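Local coordinates for mannosylglycerate hydrolase MGH1-like glycoside hydrolase domain-containing protein (Thermus thermophilus HB8, PDB 4WVA), which hydrolyses mannosylglycerate, and glucosylglycerate about as efficiently, releasing glycerate and the free sugar as a GH63 enzyme built on an (alpha/alpha)6 barrel, at residues Cys57-Gly62 with Phe132-Ala137; Asp66-His71 with His139-His144; Lys329-Leu334 with Lys379-Ala384; Val358-Ala363 with Ala412-Phe417. One frame throughout, in Å; residues are numbered along the deposited sequence.

Contact 1 (Cys57-Gly62 with Phe132-Ala137)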
loop_
_atom_site.group_PDB
_atom_site.type_symbol
_atom_site.label_atom_id
_atom_site.label_comp_id
_atom_site.label_asym_id
_atom_site.label_seq_id
_atom_site.Cartn_x
_atom_site.Cartn_y
_atom_site.Cartn_z
ATOM N N CYS A 57 -23.438 -22.037 14.793
ATOM C CA CYS A 57 -23.173 -23.384 15.294
ATOM C C CYS A 57 -21.666 -23.622 15.449
ATOM O O CYS A 57 -21.207 -24.129 16.463
ATOM C CB CYS A 57 -23.798 -24.399 14.351
ATOM S SG CYS A 57 -23.610 -26.115 14.855
ATOM N N LEU A 58 -20.896 -23.257 14.419
ATOM C CA LEU A 58 -19.448 -23.376 14.463
ATOM C C LEU A 58 -18.846 -22.714 15.722
ATOM O O LEU A 58 -18.033 -23.322 16.428
ATOM C CB LEU A 58 -18.850 -22.776 13.188
ATOM C CG LEU A 58 -17.328 -22.762 13.082
ATOM C CD1 LEU A 58 -16.731 -24.149 13.128
ATOM C CD2 LEU A 58 -16.934 -22.019 11.807
ATOM N N PHE A 59 -19.249 -21.475 16.009
ATOM C CA PHE A 59 -18.707 -20.768 17.173
ATOM C C PHE A 59 -19.269 -21.287 18.481
ATOM O O PHE A 59 -18.525 -21.516 19.457
ATOM C CB PHE A 59 -18.926 -19.263 17.056
ATOM C CG PHE A 59 -17.911 -18.590 16.188
ATOM C CD1 PHE A 59 -16.703 -18.176 16.714
ATOM C CD2 PHE A 59 -18.143 -18.416 14.837
ATOM C CE1 PHE A 59 -15.751 -17.570 15.920
ATOM C CE2 PHE A 59 -17.202 -17.804 14.041
ATOM C CZ PHE A 59 -15.999 -17.397 14.577
ATOM N N ASP A 60 -20.583 -21.482 18.516
ATOM C CA ASP A 60 -21.247 -21.879 19.777
ATOM C C ASP A 60 -20.762 -23.230 20.302
ATOM O O ASP A 60 -20.558 -23.394 21.519
ATOM C CB ASP A 60 -22.766 -21.913 19.590
ATOM C CG ASP A 60 -23.393 -20.547 19.612
ATOM O OD1 ASP A 60 -22.757 -19.600 20.082
ATOM O OD2 ASP A 60 -24.551 -20.429 19.168
ATOM N N TYR A 61 -20.562 -24.185 19.403
ATOM C CA TYR A 61 -20.105 -25.522 19.799
ATOM C C TYR A 61 -18.622 -25.788 19.602
ATOM O O TYR A 61 -18.095 -26.764 20.138
ATOM C CB TYR A 61 -20.942 -26.588 19.089
ATOM C CG TYR A 61 -22.377 -26.484 19.486
ATOM C CD1 TYR A 61 -22.812 -26.998 20.703
ATOM C CD2 TYR A 61 -23.300 -25.833 18.674
ATOM C CE1 TYR A 61 -24.130 -26.881 21.094
ATOM C CE2 TYR A 61 -24.619 -25.695 19.055
ATOM C CZ TYR A 61 -25.029 -26.234 20.265
ATOM O OH TYR A 61 -26.343 -26.119 20.659
ATOM N N GLY A 62 -17.942 -24.933 18.839
ATOM C CA GLY A 62 -16.520 -25.123 18.554
ATOM C C GLY A 62 -15.566 -24.260 19.352
ATOM O O GLY A 62 -14.503 -24.719 19.752
ATOM N N PHE A 132 -19.414 -10.881 16.349
ATOM C CA PHE A 132 -18.243 -10.028 16.266
ATOM C C PHE A 132 -17.195 -10.291 17.379
ATOM O O PHE A 132 -16.009 -10.465 17.081
ATOM C CB PHE A 132 -18.618 -8.543 16.240
ATOM C CG PHE A 132 -17.421 -7.647 16.227
ATOM C CD1 PHE A 132 -16.724 -7.422 15.057
ATOM C CD2 PHE A 132 -16.955 -7.085 17.402
ATOM C CE1 PHE A 132 -15.592 -6.625 15.054
ATOM C CE2 PHE A 132 -15.822 -6.293 17.418
ATOM C CZ PHE A 132 -15.135 -6.069 16.237
ATOM N N PRO A 133 -17.620 -10.307 18.658
ATOM C CA PRO A 133 -16.606 -10.536 19.708
ATOM C C PRO A 133 -16.004 -11.946 19.669
ATOM O O PRO A 133 -14.858 -12.152 20.065
ATOM C CB PRO A 133 -17.368 -10.298 21.016
ATOM C CG PRO A 133 -18.798 -10.361 20.676
ATOM C CD PRO A 133 -18.967 -10.096 19.208
ATOM N N LYS A 134 -16.753 -12.900 19.133
ATOM C CA LYS A 134 -16.253 -14.255 18.939
ATOM C C LYS A 134 -15.192 -14.334 17.830
ATOM O O LYS A 134 -14.154 -14.966 17.999
ATOM C CB LYS A 134 -17.426 -15.197 18.649
ATOM C CG LYS A 134 -18.445 -15.221 19.779
ATOM C CD LYS A 134 -19.511 -16.274 19.558
ATOM C CE LYS A 134 -20.561 -16.246 20.655
ATOM N NZ LYS A 134 -19.969 -16.583 21.975
ATOM N N LEU A 135 -15.466 -13.697 16.689
ATOM C CA LEU A 135 -14.469 -13.560 15.634
ATOM C C LEU A 135 -13.201 -12.869 16.151
ATOM O O LEU A 135 -12.074 -13.306 15.903
ATOM C CB LEU A 135 -15.044 -12.715 14.489
ATOM C CG LEU A 135 -16.085 -13.389 13.602
ATOM C CD1 LEU A 135 -16.887 -12.375 12.816
ATOM C CD2 LEU A 135 -15.362 -14.328 12.645
ATOM N N LEU A 136 -13.399 -11.775 16.868
ATOM C CA LEU A 136 -12.286 -10.996 17.390
ATOM C C LEU A 136 -11.424 -11.866 18.318
ATOM O O LEU A 136 -10.198 -11.808 18.276
ATOM C CB LEU A 136 -12.821 -9.765 18.120
ATOM C CG LEU A 136 -11.815 -8.753 18.641
ATOM C CD1 LEU A 136 -11.099 -8.062 17.498
ATOM C CD2 LEU A 136 -12.529 -7.741 19.520
ATOM N N ALA A 137 -12.076 -12.678 19.148
ATOM C CA ALA A 137 -11.357 -13.553 20.076
ATOM C C ALA A 137 -10.573 -14.635 19.345
ATOM O O ALA A 137 -9.487 -15.025 19.772
ATOM C CB ALA A 137 -12.323 -14.171 21.081
HETATM O O HOH W 1 -21.547 -19.422 22.611
#
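F59 and K134 reach across the gap between their helices and run antiparallel alongside each other, so that ring and aliphatic chain overlap along their lengths. The phenyl ring presses CD1 against the K134 CB at 3.6 Å, while K134 CD, further along the lysine chain, returns to F59 CB at 3.9 Å. The lysine is extended at chi2 and chi3 and bends at its last torsion (chi4 -64°), which keeps its methylenes against F59 while the ammonium goes on toward D60 and the bridging water. L135 comes to the same ring almost at a right angle: its CD2 methyl lies 3.7 Å from F59 CZ, and V107 of helix 107-117 touches both side chains.

The charged ends are less intimate. D60 OD1 and K134 NZ are 4.5 Å apart, too far for a salt bridge, and one water spans them, giving a hydrogen bond to D60 OD1 (2.8 Å) and accepting a weak one from K134 NZ. D60 OD1 also hydrogen-bonds to the Y130 hydroxyl, one turn before the lysine, which probably helps fix the rotation of the carboxylate. The short helical segments cross at 65° with axes 11.0 Å apart, a spacing filled by side chains, the F59 ring also reaching the K134 backbone. This is helix-on-helix packing, with an apolar centre and a solvated charged margin, within the (alpha/alpha)6 barrel.

Contact 2 (Asp66-His71 with His139-His144)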
loop_
_atom_site.group_PDB
_atom_site.type_symbol
_atom_site.label_atom_id
_atom_site.label_comp_id
_atom_site.label_asym_id
_atom_site.label_seq_id
_atom_site.Cartn_x
_atom_site.Cartn_y
_atom_site.Cartn_z
ATOM N N ASP A 66 -10.191 -19.943 25.236
ATOM C CA ASP A 66 -9.155 -18.971 24.908
ATOM C C ASP A 66 -9.368 -18.300 23.542
ATOM O O ASP A 66 -8.518 -17.541 23.101
ATOM C CB ASP A 66 -7.772 -19.630 24.964
ATOM C CG ASP A 66 -7.623 -20.795 23.981
ATOM O OD1 ASP A 66 -8.612 -21.174 23.299
ATOM O OD2 ASP A 66 -6.502 -21.346 23.907
ATOM N N GLY A 67 -10.497 -18.586 22.891
ATOM C CA GLY A 67 -10.822 -17.986 21.591
ATOM C C GLY A 67 -10.492 -18.871 20.401
ATOM O O GLY A 67 -10.919 -18.583 19.270
ATOM N N MET A 68 -9.757 -19.955 20.618
ATOM C CA MET A 68 -9.378 -20.809 19.508
ATOM C C MET A 68 -10.610 -21.409 18.845
ATOM O O MET A 68 -11.488 -21.936 19.526
ATOM C CB MET A 68 -8.473 -21.950 19.952
ATOM C CG MET A 68 -7.892 -22.667 18.753
ATOM S SD MET A 68 -7.064 -24.203 19.140
ATOM C CE MET A 68 -8.539 -25.193 19.397
ATOM N N LEU A 69 -10.671 -21.319 17.517
ATOM C CA LEU A 69 -11.706 -22.004 16.748
ATOM C C LEU A 69 -11.064 -23.228 16.110
ATOM O O LEU A 69 -10.129 -23.103 15.331
ATOM C CB LEU A 69 -12.291 -21.070 15.694
ATOM C CG LEU A 69 -13.606 -21.534 15.063
ATOM C CD1 LEU A 69 -14.738 -21.542 16.064
ATOM C CD2 LEU A 69 -13.951 -20.619 13.905
ATOM N N PRO A 70 -11.541 -24.430 16.449
ATOM C CA PRO A 70 -10.909 -25.664 15.991
ATOM C C PRO A 70 -11.359 -26.035 14.587
ATOM O O PRO A 70 -12.437 -25.605 14.180
ATOM C CB PRO A 70 -11.441 -26.696 16.979
ATOM C CG PRO A 70 -12.794 -26.201 17.295
ATOM C CD PRO A 70 -12.735 -24.699 17.256
ATOM N N HIS A 71 -10.581 -26.833 13.867
ATOM C CA HIS A 71 -10.959 -27.169 12.486
ATOM C C HIS A 71 -12.095 -28.180 12.400
ATOM O O HIS A 71 -12.817 -28.180 11.420
ATOM C CB HIS A 71 -9.760 -27.567 11.634
ATOM C CG HIS A 71 -9.390 -29.012 11.678
ATOM N ND1 HIS A 71 -9.095 -29.689 12.844
ATOM C CD2 HIS A 71 -9.151 -29.880 10.668
ATOM C CE1 HIS A 71 -8.720 -30.922 12.548
ATOM N NE2 HIS A 71 -8.749 -31.062 11.231
ATOM N N HIS A 139 -9.323 -14.279 16.171
ATOM C CA HIS A 139 -8.189 -13.605 15.561
ATOM C C HIS A 139 -7.134 -13.300 16.639
ATOM O O HIS A 139 -5.942 -13.506 16.432
ATOM C CB HIS A 139 -8.638 -12.330 14.864
ATOM C CG HIS A 139 -9.291 -12.543 13.527
ATOM N ND1 HIS A 139 -10.278 -13.484 13.286
ATOM C CD2 HIS A 139 -9.099 -11.899 12.360
ATOM C CE1 HIS A 139 -10.654 -13.403 12.015
ATOM N NE2 HIS A 139 -9.971 -12.432 11.442
ATOM N N ARG A 140 -7.582 -12.850 17.799
ATOM C CA ARG A 140 -6.655 -12.578 18.892
ATOM C C ARG A 140 -5.857 -13.818 19.303
ATOM O O ARG A 140 -4.656 -13.732 19.535
ATOM C CB ARG A 140 -7.405 -12.004 20.079
ATOM C CG ARG A 140 -6.495 -11.592 21.208
ATOM C CD ARG A 140 -7.320 -11.052 22.341
ATOM N NE ARG A 140 -8.051 -9.844 21.958
ATOM C CZ ARG A 140 -9.363 -9.684 21.991
ATOM N NH1 ARG A 140 -10.178 -10.664 22.391
ATOM N NH2 ARG A 140 -9.868 -8.504 21.645
ATOM N N TRP A 141 -6.542 -14.965 19.411
ATOM C CA TRP A 141 -5.893 -16.228 19.698
ATOM C C TRP A 141 -4.827 -16.557 18.658
ATOM O O TRP A 141 -3.733 -17.007 18.998
ATOM C CB TRP A 141 -6.936 -17.370 19.811
ATOM C CG TRP A 141 -6.281 -18.661 20.078
ATOM C CD1 TRP A 141 -5.936 -19.155 21.303
ATOM C CD2 TRP A 141 -5.805 -19.602 19.117
ATOM N NE1 TRP A 141 -5.279 -20.343 21.166
ATOM C CE2 TRP A 141 -5.182 -20.647 19.836
ATOM C CE3 TRP A 141 -5.842 -19.670 17.718
ATOM C CZ2 TRP A 141 -4.615 -21.746 19.207
ATOM C CZ3 TRP A 141 -5.269 -20.764 17.099
ATOM C CH2 TRP A 141 -4.666 -21.780 17.841
ATOM N N LEU A 142 -5.149 -16.371 17.381
ATOM C CA LEU A 142 -4.194 -16.662 16.342
ATOM C C LEU A 142 -2.868 -15.927 16.564
ATOM O O LEU A 142 -1.820 -16.547 16.527
ATOM C CB LEU A 142 -4.774 -16.346 14.947
ATOM C CG LEU A 142 -5.850 -17.281 14.416
ATOM C CD1 LEU A 142 -6.500 -16.667 13.182
ATOM C CD2 LEU A 142 -5.292 -18.652 14.072
ATOM N N TYR A 143 -2.909 -14.623 16.807
ATOM C CA TYR A 143 -1.667 -13.868 17.029
ATOM C C TYR A 143 -0.994 -14.227 18.347
ATOM O O TYR A 143 0.217 -14.375 18.401
ATOM C CB TYR A 143 -1.908 -12.366 16.920
ATOM C CG TYR A 143 -2.300 -12.007 15.518
ATOM C CD1 TYR A 143 -1.365 -12.043 14.501
ATOM C CD2 TYR A 143 -3.612 -11.704 15.194
ATOM C CE1 TYR A 143 -1.716 -11.747 13.207
ATOM C CE2 TYR A 143 -3.979 -11.425 13.895
ATOM C CZ TYR A 143 -3.034 -11.435 12.908
ATOM O OH TYR A 143 -3.356 -11.172 11.602
ATOM N N HIS A 144 -1.779 -14.401 19.401
ATOM C CA HIS A 144 -1.192 -14.728 20.709
ATOM C C HIS A 144 -0.499 -16.090 20.687
ATOM O O HIS A 144 0.606 -16.240 21.220
ATOM C CB HIS A 144 -2.266 -14.706 21.807
ATOM C CG HIS A 144 -1.736 -14.986 23.191
ATOM N ND1 HIS A 144 -1.970 -16.172 23.855
ATOM C CD2 HIS A 144 -0.990 -14.230 24.031
ATOM C CE1 HIS A 144 -1.391 -16.139 25.043
ATOM N NE2 HIS A 144 -0.790 -14.969 25.176
#
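The indole of W141 leaves its helix with CG anti to the backbone N (chi1 179°), and M68 also starts out extended (chi1 -170°) before bending at chi3, so that the two side chains run alongside each other in the same direction. The outcome is a Met-aromatic contact that packs the loop between helix 48-62 and strand 72-74 onto helix 121-146 of the (alpha/alpha)6 barrel. M68 CG stands over the six-membered ring, 3.3 Å from its centroid and only 8° off the normal, a close CH-pi contact. The sulfur is more oblique, with M68 SD 4.0 Å from the same centroid.

G67 passes close to the root of the indole, its C atom 3.9 Å from W141 CB; at its backbone angles a CB would be jammed against the carbonyl O of D66, which calls for glycine. With W141 replaced by an alanine, M68 would probably lose the ring face it packs on and be free to turn. At the pyrrole end lies D66, its carboxylate plane tilted from the indole and its OD2 3.2 Å from W141 NE1. The other carboxylate oxygen closes an Asx turn: M68 N donates to D66 OD1 over 3.2 Å, arriving from above the carboxylate plane.

Contact 3 (Lys329-Leu334 with Lys379-Ala384)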
loop_
_atom_site.group_PDB
_atom_site.type_symbol
_atom_site.label_atom_id
_atom_site.label_comp_id
_atom_site.label_asym_id
_atom_site.label_seq_id
_atom_site.Cartn_x
_atom_site.Cartn_y
_atom_site.Cartn_z
ATOM N N LYS A 329 -0.798 -26.126 -19.908
ATOM C CA LYS A 329 -0.551 -27.543 -19.632
ATOM C C LYS A 329 -1.751 -28.326 -19.108
ATOM O O LYS A 329 -1.799 -29.553 -19.260
ATOM C CB LYS A 329 0.611 -27.677 -18.651
ATOM C CG LYS A 329 1.960 -27.304 -19.248
ATOM C CD LYS A 329 2.197 -28.040 -20.558
ATOM C CE LYS A 329 3.663 -28.070 -20.942
ATOM N NZ LYS A 329 3.861 -28.956 -22.126
ATOM N N ALA A 330 -2.708 -27.631 -18.491
ATOM C CA ALA A 330 -3.927 -28.260 -17.981
ATOM C C ALA A 330 -5.143 -27.677 -18.679
ATOM O O ALA A 330 -5.257 -26.462 -18.816
ATOM C CB ALA A 330 -4.035 -28.041 -16.481
ATOM N N ARG A 331 -6.086 -28.528 -19.078
ATOM C CA ARG A 331 -7.332 -28.050 -19.669
ATOM C C ARG A 331 -8.128 -27.173 -18.710
ATOM O O ARG A 331 -8.693 -26.163 -19.111
ATOM C CB ARG A 331 -8.211 -29.217 -20.145
ATOM C CG ARG A 331 -9.672 -28.868 -20.466
ATOM C CD ARG A 331 -9.908 -27.759 -21.503
ATOM N NE ARG A 331 -11.329 -27.365 -21.576
ATOM C CZ ARG A 331 -11.921 -26.396 -20.862
ATOM N NH1 ARG A 331 -11.237 -25.634 -19.991
ATOM N NH2 ARG A 331 -13.223 -26.162 -21.041
ATOM N N TYR A 332 -8.176 -27.578 -17.446
ATOM C CA TYR A 332 -9.010 -26.912 -16.448
ATOM C C TYR A 332 -8.134 -26.186 -15.444
ATOM O O TYR A 332 -7.250 -26.791 -14.857
ATOM C CB TYR A 332 -9.885 -27.928 -15.707
ATOM C CG TYR A 332 -10.899 -28.587 -16.608
ATOM C CD1 TYR A 332 -10.703 -29.881 -17.058
ATOM C CD2 TYR A 332 -12.017 -27.900 -17.042
ATOM C CE1 TYR A 332 -11.612 -30.487 -17.897
ATOM C CE2 TYR A 332 -12.936 -28.497 -17.897
ATOM C CZ TYR A 332 -12.720 -29.800 -18.320
ATOM O OH TYR A 332 -13.631 -30.428 -19.167
ATOM N N LEU A 333 -8.372 -24.886 -15.285
ATOM C CA LEU A 333 -7.760 -24.116 -14.217
ATOM C C LEU A 333 -8.638 -24.253 -12.990
ATOM O O LEU A 333 -9.835 -24.516 -13.122
ATOM C CB LEU A 333 -7.653 -22.637 -14.593
ATOM C CG LEU A 333 -6.645 -22.265 -15.694
ATOM C CD1 LEU A 333 -6.674 -20.763 -15.900
ATOM C CD2 LEU A 333 -5.241 -22.737 -15.346
ATOM N N LEU A 334 -8.092 -24.109 -11.781
ATOM C CA LEU A 334 -6.685 -23.885 -11.470
ATOM C C LEU A 334 -6.156 -25.139 -10.773
ATOM O O LEU A 334 -6.637 -25.504 -9.709
ATOM C CB LEU A 334 -6.580 -22.716 -10.504
ATOM C CG LEU A 334 -5.189 -22.234 -10.116
ATOM C CD1 LEU A 334 -4.485 -21.572 -11.277
ATOM C CD2 LEU A 334 -5.313 -21.257 -8.944
ATOM N N LYS A 379 -14.124 -19.200 -13.252
ATOM C CA LYS A 379 -15.548 -19.513 -13.082
ATOM C C LYS A 379 -16.056 -20.537 -14.093
ATOM O O LYS A 379 -16.688 -21.530 -13.732
ATOM C CB LYS A 379 -16.377 -18.249 -13.195
ATOM C CG LYS A 379 -17.860 -18.476 -12.949
ATOM C CD LYS A 379 -18.646 -17.192 -13.068
ATOM C CE LYS A 379 -20.137 -17.492 -12.930
ATOM N NZ LYS A 379 -20.958 -16.266 -13.089
ATOM N N ALA A 380 -15.812 -20.278 -15.365
ATOM C CA ALA A 380 -16.294 -21.185 -16.404
ATOM C C ALA A 380 -15.765 -22.611 -16.200
ATOM O O ALA A 380 -16.512 -23.578 -16.315
ATOM C CB ALA A 380 -15.894 -20.658 -17.770
ATOM N N ASP A 381 -14.478 -22.749 -15.898
ATOM C CA ASP A 381 -13.923 -24.076 -15.653
ATOM C C ASP A 381 -14.571 -24.748 -14.436
ATOM O O ASP A 381 -14.939 -25.922 -14.487
ATOM C CB ASP A 381 -12.405 -24.015 -15.504
ATOM C CG ASP A 381 -11.698 -23.852 -16.840
ATOM O OD1 ASP A 381 -12.386 -23.841 -17.900
ATOM O OD2 ASP A 381 -10.454 -23.709 -16.841
ATOM N N ALA A 382 -14.702 -24.015 -13.335
ATOM C CA ALA A 382 -15.367 -24.567 -12.146
ATOM C C ALA A 382 -16.782 -25.062 -12.454
ATOM O O ALA A 382 -17.154 -26.178 -12.079
ATOM C CB ALA A 382 -15.403 -23.542 -11.031
ATOM N N LEU A 383 -17.555 -24.243 -13.155
ATOM C CA LEU A 383 -18.944 -24.598 -13.466
ATOM C C LEU A 383 -19.041 -25.765 -14.461
ATOM O O LEU A 383 -19.872 -26.655 -14.286
ATOM C CB LEU A 383 -19.733 -23.381 -13.940
ATOM C CG LEU A 383 -19.861 -22.248 -12.917
ATOM C CD1 LEU A 383 -20.772 -21.178 -13.461
ATOM C CD2 LEU A 383 -20.384 -22.714 -11.563
ATOM N N ALA A 384 -18.159 -25.782 -15.460
ATOM C CA ALA A 384 -18.084 -26.894 -16.424
ATOM C C ALA A 384 -17.788 -28.225 -15.726
ATOM O O ALA A 384 -18.414 -29.260 -16.011
ATOM C CB ALA A 384 -17.037 -26.608 -17.486
HETATM O O HOH W 2 -14.717 -24.251 -19.325
#
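D381 projects from helix 372-389 into the loop at R331-L333, and each of its carboxylate oxygens meets a different donor. D381 OD2 accepts from the backbone N of L333 at 2.9 Å and 167°, on the anti side though tilted from the carboxylate plane. D381 OD1 takes the salt bridge from R331 NH1 at 3.0 Å; the oxygen sits at the guanidinium edge, near its plane, but the nitrogen stands above the carboxylate plane. A water donates to D381 OD1 and accepts from R331 NH2, adding an indirect link.

Y332 packs over the arginine head: Y332 CE2 lies 3.7 Å above the centre of the R331 guanidinium, while the ring edge faces D381 CG. R377, one turn earlier, forms a second salt bridge, NE to D381 OD2, and its NH2 hydrogen-bonds to the carbonyl O of R331, so the buried acid has two arginine partners, likely to favour its charged form. Here a helix-borne aspartate fastens a connecting loop to the (alpha/alpha)6 barrel, away from the catalytic centre.

Contact 4 (Val358-Ala363 with Ala412-Phe417)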
loop_
_atom_site.group_PDB
_atom_site.type_symbol
_atom_site.label_atom_id
_atom_site.label_comp_id
_atom_site.label_asym_id
_atom_site.label_seq_id
_atom_site.Cartn_x
_atom_site.Cartn_y
_atom_site.Cartn_z
ATOM N N VAL A 358 -10.888 -22.769 -4.113
ATOM C CA VAL A 358 -9.695 -22.024 -4.520
ATOM C C VAL A 358 -9.936 -21.335 -5.874
ATOM O O VAL A 358 -9.550 -20.170 -6.053
ATOM C CB VAL A 358 -8.432 -22.913 -4.517
ATOM C CG1 VAL A 358 -7.228 -22.136 -5.027
ATOM C CG2 VAL A 358 -8.183 -23.426 -3.102
ATOM N N ASN A 359 -10.589 -22.009 -6.823
ATOM C CA ASN A 359 -10.970 -21.317 -8.063
ATOM C C ASN A 359 -11.757 -20.049 -7.744
ATOM O O ASN A 359 -11.552 -18.990 -8.357
ATOM C CB ASN A 359 -11.848 -22.188 -8.980
ATOM C CG ASN A 359 -11.058 -23.005 -9.991
ATOM O OD1 ASN A 359 -11.467 -23.147 -11.190
ATOM N ND2 ASN A 359 -9.974 -23.539 -9.568
ATOM N N TRP A 360 -12.706 -20.173 -6.810
ATOM C CA TRP A 360 -13.546 -19.044 -6.415
ATOM C C TRP A 360 -12.734 -17.901 -5.770
ATOM O O TRP A 360 -12.849 -16.738 -6.203
ATOM C CB TRP A 360 -14.697 -19.515 -5.526
ATOM C CG TRP A 360 -15.537 -18.362 -5.069
ATOM C CD1 TRP A 360 -16.447 -17.655 -5.815
ATOM C CD2 TRP A 360 -15.505 -17.754 -3.784
ATOM N NE1 TRP A 360 -16.983 -16.644 -5.055
ATOM C CE2 TRP A 360 -16.420 -16.679 -3.810
ATOM C CE3 TRP A 360 -14.799 -18.015 -2.601
ATOM C CZ2 TRP A 360 -16.640 -15.865 -2.705
ATOM C CZ3 TRP A 360 -15.023 -17.205 -1.499
ATOM C CH2 TRP A 360 -15.937 -16.140 -1.562
ATOM N N MET A 361 -11.893 -18.213 -4.778
ATOM C CA MET A 361 -11.128 -17.146 -4.116
ATOM C C MET A 361 -10.167 -16.472 -5.092
ATOM O O MET A 361 -9.992 -15.254 -5.064
ATOM C CB MET A 361 -10.343 -17.653 -2.918
ATOM C CG MET A 361 -11.212 -18.029 -1.742
ATOM S SD MET A 361 -10.290 -18.593 -0.294
ATOM C CE MET A 361 -9.812 -20.234 -0.793
ATOM N N VAL A 362 -9.529 -17.263 -5.942
ATOM C CA VAL A 362 -8.563 -16.719 -6.901
ATOM C C VAL A 362 -9.258 -15.910 -8.008
ATOM O O VAL A 362 -8.747 -14.878 -8.410
ATOM C CB VAL A 362 -7.645 -17.827 -7.454
ATOM C CG1 VAL A 362 -6.702 -17.287 -8.514
ATOM C CG2 VAL A 362 -6.863 -18.436 -6.315
ATOM N N ALA A 363 -10.420 -16.366 -8.480
ATOM C CA ALA A 363 -11.222 -15.566 -9.420
ATOM C C ALA A 363 -11.638 -14.234 -8.808
ATOM O O ALA A 363 -11.546 -13.196 -9.460
ATOM C CB ALA A 363 -12.458 -16.334 -9.859
ATOM N N ALA A 412 -21.063 -27.604 -4.209
ATOM C CA ALA A 412 -22.467 -27.236 -4.370
ATOM C C ALA A 412 -22.729 -25.808 -3.918
ATOM O O ALA A 412 -23.359 -25.014 -4.632
ATOM C CB ALA A 412 -23.364 -28.222 -3.647
ATOM N N ALA A 413 -22.219 -25.452 -2.742
ATOM C CA ALA A 413 -22.444 -24.133 -2.210
ATOM C C ALA A 413 -21.947 -23.035 -3.126
ATOM O O ALA A 413 -22.616 -22.026 -3.330
ATOM C CB ALA A 413 -21.775 -23.989 -0.844
ATOM N N LEU A 414 -20.746 -23.220 -3.642
ATOM C CA LEU A 414 -20.140 -22.180 -4.458
ATOM C C LEU A 414 -20.712 -22.180 -5.875
ATOM O O LEU A 414 -20.802 -21.128 -6.476
ATOM C CB LEU A 414 -18.611 -22.285 -4.428
ATOM C CG LEU A 414 -17.999 -21.913 -3.071
ATOM C CD1 LEU A 414 -16.504 -22.204 -3.028
ATOM C CD2 LEU A 414 -18.240 -20.449 -2.733
ATOM N N ALA A 415 -21.183 -23.322 -6.375
ATOM C CA ALA A 415 -21.990 -23.317 -7.611
ATOM C C ALA A 415 -23.177 -22.369 -7.462
ATOM O O ALA A 415 -23.450 -21.565 -8.346
ATOM C CB ALA A 415 -22.485 -24.720 -7.941
ATOM N N LEU A 416 -23.879 -22.467 -6.332
ATOM C CA LEU A 416 -25.023 -21.616 -6.030
ATOM C C LEU A 416 -24.628 -20.154 -5.864
ATOM O O LEU A 416 -25.261 -19.263 -6.418
ATOM C CB LEU A 416 -25.722 -22.122 -4.759
ATOM C CG LEU A 416 -26.577 -23.358 -4.944
ATOM C CD1 LEU A 416 -26.825 -24.037 -3.607
ATOM C CD2 LEU A 416 -27.898 -22.952 -5.592
ATOM N N PHE A 417 -23.581 -19.896 -5.087
ATOM C CA PHE A 417 -23.155 -18.535 -4.860
ATOM C C PHE A 417 -22.660 -17.855 -6.146
ATOM O O PHE A 417 -23.018 -16.693 -6.424
ATOM C CB PHE A 417 -22.092 -18.461 -3.747
ATOM C CG PHE A 417 -21.846 -17.067 -3.270
ATOM C CD1 PHE A 417 -22.828 -16.395 -2.561
ATOM C CD2 PHE A 417 -20.656 -16.420 -3.557
ATOM C CE1 PHE A 417 -22.616 -15.110 -2.126
ATOM C CE2 PHE A 417 -20.445 -15.117 -3.133
ATOM C CZ PHE A 417 -21.428 -14.473 -2.417
#
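W360 meets L414 and F417, one turn apart on helix 409-418, in a buried helix-to-helix contact of the (alpha/alpha)6 barrel. With chi1 at 178°, CG opposite the backbone N, the indole reaches across from helix 356-368 to the other helix. At the root, W360 CB meets L414 CD1 at 4.1 Å. Next along, CG and CD2 lie beneath the other leucine methyl: L414 CD2 stands over one face of the pyrrole ring, 4.2 Å from its centroid and 18° off the normal, a CH-pi contact in which the two side chains cross at about a right angle.

Further out, the indole passes to the phenyl ring. W360 NE1 approaches F417 CD2 at the edge of that ring and in its plane. Replacing W360 with an alanine would probably leave the L414 methyls and the F417 edge without their shared partner and open a gap between the helices. W418 adds an edge-to-face contact to the tryptophan, and F38 and L41 of helix 33-43 also touch it. On the benzo side, the closest approach to the phenylalanine is made by W360 CZ2, 3.9 Å from F417 CE2.

The four contacts form two clusters on the barrel. Contacts 1 and 2, with centres 10 Å apart, share helix 121-146 and touch directly: F59 CZ meets L69 CD2 at 3.9 Å. Contacts 3 and 4, centres 12 Å apart, use consecutive helices, 372-389 and 356-368, and the loop residue L334 also meets V362 (L334 CD2 to V362 CG2 4.2 Å). Contacts 1 and 3 lie on opposite sides of the chain's centre, their centres about 35 Å apart. Among residues that probably bind substrate, L33 is about 7 and 8 Å from the side chains of F59 and M68, and W34 about 9 Å from W360. Bound MPD, probably from the crystallisation liquor, lies about 3 Å from K134 and W360.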